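Nuclease-like protein (Chaetomium thermophilum, PDB 6GRB) is the Holliday junction-resolving enzyme GEN1, a nuclease that probably also cuts 5'-flaps, here as the portion carrying the nuclease core bound to DNA. Local coordinates at residues Q131-A136 with E289-E294. Residues are numbered along the deposited sequence; the frame is centred on the assembly and turned at random.
Sequences QGIVDA and ERLRQE
The carbonyl O of Q131 is gripped by both terminal nitrogens of R292. NH1 of R292 gives the shorter bond, 2.7 Å to Q131 O. It meets the oxygen almost head-on, with a C=O...N angle of 168°. NH2 of R292 adds a weak second bond of 3.1 Å to the same O. This forked grip puts the oxygen at the edge of the guanidinium, close to its plane. The third nitrogen is held as well: R292 NE makes a salt bridge of 3.1 Å to OE2 of E289, one helical turn back. Partners at two points of its edge should limit rotation of the group. The side chain of Q131 bends at chi2 (-63°), which leaves OE1 of Q131 3.2 Å from R292 NH2. Its amide plane is turned 64° from the guanidinium.

Q131 O lies where helix 121-130 runs out. G132 follows with positive phi and closes a Schellman motif. The chain then leads into strand 136-138, a parallel strand of the mixed sheet in the XPG-type nuclease core. Helix 285-294 packs against this helix-to-strand turn.

Beside the polar grip the contact is apolar. The side chain of I133 crosses that of R292 at about a right angle. CD1 of I133 lies over one face of the guanidinium, offset toward the rim, and touches R292 CG at 3.7 Å. The other branch of I133, CG2, stands anti to the backbone N and meets L291 CB at 4.1 Å. L128, I288 and F295 also pack on I133, and L291 rests on L128 too.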
loop_
_atom_site.group_PDB
_atom_site.type_symbol
_atom_site.label_atom_id
_atom_site.label_comp_id
_atom_site.label_asym_id
_atom_site.label_seq_id
_atom_site.Cartn_x
_atom_site.Cartn_y
_atom_site.Cartn_z
ATOM N N GLN A 131 0.017 -9.510 -12.434
ATOM C CA GLN A 131 0.972 -10.593 -12.658
ATOM C C GLN A 131 1.211 -11.460 -11.418
ATOM O O GLN A 131 1.944 -12.450 -11.493
ATOM C CB GLN A 131 2.301 -10.017 -13.145
ATOM C CG GLN A 131 2.187 -9.384 -14.513
ATOM C CD GLN A 131 1.808 -10.416 -15.569
ATOM O OE1 GLN A 131 2.362 -11.514 -15.595
ATOM N NE2 GLN A 131 0.842 -10.087 -16.409
ATOM N N GLY A 132 0.633 -11.122 -10.277
ATOM C CA GLY A 132 0.776 -11.976 -9.114
ATOM C C GLY A 132 2.013 -11.734 -8.278
ATOM O O GLY A 132 2.242 -12.477 -7.316
ATOM N N ILE A 133 2.816 -10.716 -8.611
ATOM C CA ILE A 133 3.975 -10.375 -7.797
ATOM C C ILE A 133 3.534 -9.887 -6.414
ATOM O O ILE A 133 4.216 -10.134 -5.413
ATOM C CB ILE A 133 4.833 -9.330 -8.534
ATOM C CG1 ILE A 133 5.111 -9.788 -9.962
ATOM C CG2 ILE A 133 6.148 -9.084 -7.811
ATOM C CD1 ILE A 133 5.964 -11.044 -10.039
ATOM N N VAL A 134 2.398 -9.181 -6.338
ATOM C CA VAL A 134 1.877 -8.635 -5.089
ATOM C C VAL A 134 0.372 -8.869 -5.025
ATOM O O VAL A 134 -0.281 -9.121 -6.035
ATOM C CB VAL A 134 2.162 -7.116 -4.889
ATOM C CG1 VAL A 134 3.643 -6.834 -4.928
ATOM C CG2 VAL A 134 1.372 -6.252 -5.900
ATOM N N ASP A 135 -0.177 -8.764 -3.811
ATOM C CA ASP A 135 -1.590 -9.066 -3.562
ATOM C C ASP A 135 -2.470 -7.827 -3.522
ATOM O O ASP A 135 -3.682 -7.946 -3.715
ATOM C CB ASP A 135 -1.775 -9.828 -2.237
ATOM C CG ASP A 135 -0.778 -10.979 -2.058
ATOM O OD1 ASP A 135 -0.790 -11.955 -2.859
ATOM O OD2 ASP A 135 0.026 -10.889 -1.098
ATOM N N ALA A 136 -1.890 -6.656 -3.272
ATOM C CA ALA A 136 -2.641 -5.411 -3.208
ATOM C C ALA A 136 -1.701 -4.252 -3.514
ATOM O O ALA A 136 -0.476 -4.362 -3.412
ATOM C CB ALA A 136 -3.304 -5.213 -1.840
ATOM N N GLU A 289 9.647 -11.861 -14.522
ATOM C CA GLU A 289 10.146 -13.167 -14.107
ATOM C C GLU A 289 11.264 -13.036 -13.079
ATOM O O GLU A 289 11.313 -13.811 -12.111
ATOM C CB GLU A 289 10.592 -13.985 -15.322
ATOM C CG GLU A 289 9.596 -15.085 -15.697
ATOM C CD GLU A 289 9.357 -16.060 -14.536
ATOM O OE1 GLU A 289 10.139 -17.045 -14.388
ATOM O OE2 GLU A 289 8.412 -15.822 -13.737
ATOM N N ARG A 290 12.161 -12.058 -13.251
ATOM C CA ARG A 290 13.142 -11.769 -12.204
ATOM C C ARG A 290 12.454 -11.553 -10.856
ATOM O O ARG A 290 12.822 -12.168 -9.848
ATOM C CB ARG A 290 13.980 -10.543 -12.588
ATOM C CG ARG A 290 15.158 -10.253 -11.648
ATOM C CD ARG A 290 16.109 -9.195 -12.216
ATOM N NE ARG A 290 15.426 -7.908 -12.362
ATOM C CZ ARG A 290 14.975 -7.176 -11.335
ATOM N NH1 ARG A 290 15.137 -7.593 -10.067
ATOM N NH2 ARG A 290 14.357 -6.017 -11.568
ATOM N N LEU A 291 11.431 -10.693 -10.827
ATOM C CA LEU A 291 10.735 -10.421 -9.573
ATOM C C LEU A 291 10.089 -11.676 -9.000
ATOM O O LEU A 291 9.996 -11.830 -7.774
ATOM C CB LEU A 291 9.679 -9.337 -9.787
ATOM C CG LEU A 291 10.250 -7.975 -10.207
ATOM C CD1 LEU A 291 9.139 -6.927 -10.372
ATOM C CD2 LEU A 291 11.292 -7.536 -9.206
ATOM N N ARG A 292 9.647 -12.586 -9.871
ATOM C CA ARG A 292 8.985 -13.791 -9.400
ATOM C C ARG A 292 9.924 -14.664 -8.584
ATOM O O ARG A 292 9.503 -15.278 -7.608
ATOM C CB ARG A 292 8.418 -14.562 -10.575
ATOM C CG ARG A 292 6.900 -14.579 -10.588
ATOM C CD ARG A 292 6.357 -15.498 -11.672
ATOM N NE ARG A 292 5.704 -14.762 -12.747
ATOM C CZ ARG A 292 4.511 -14.191 -12.592
ATOM N NH1 ARG A 292 3.910 -14.300 -11.394
ATOM N NH2 ARG A 292 3.919 -13.518 -13.601
ATOM N N GLN A 293 11.200 -14.709 -8.935
ATOM C CA GLN A 293 12.136 -15.521 -8.169
ATOM C C GLN A 293 12.765 -14.759 -7.011
ATOM O O GLN A 293 13.208 -15.384 -6.042
ATOM C CB GLN A 293 13.243 -16.059 -9.088
ATOM N N GLU A 294 12.797 -13.431 -7.075
ATOM C CA GLU A 294 13.572 -12.650 -6.132
ATOM C C GLU A 294 12.726 -11.878 -5.116
ATOM O O GLU A 294 13.269 -11.405 -4.112
ATOM C CB GLU A 294 14.512 -11.702 -6.908
ATOM C CG GLU A 294 15.625 -12.483 -7.659
ATOM C CD GLU A 294 16.609 -11.610 -8.460
ATOM O OE1 GLU A 294 17.432 -12.176 -9.234
ATOM O OE2 GLU A 294 16.560 -10.365 -8.330
#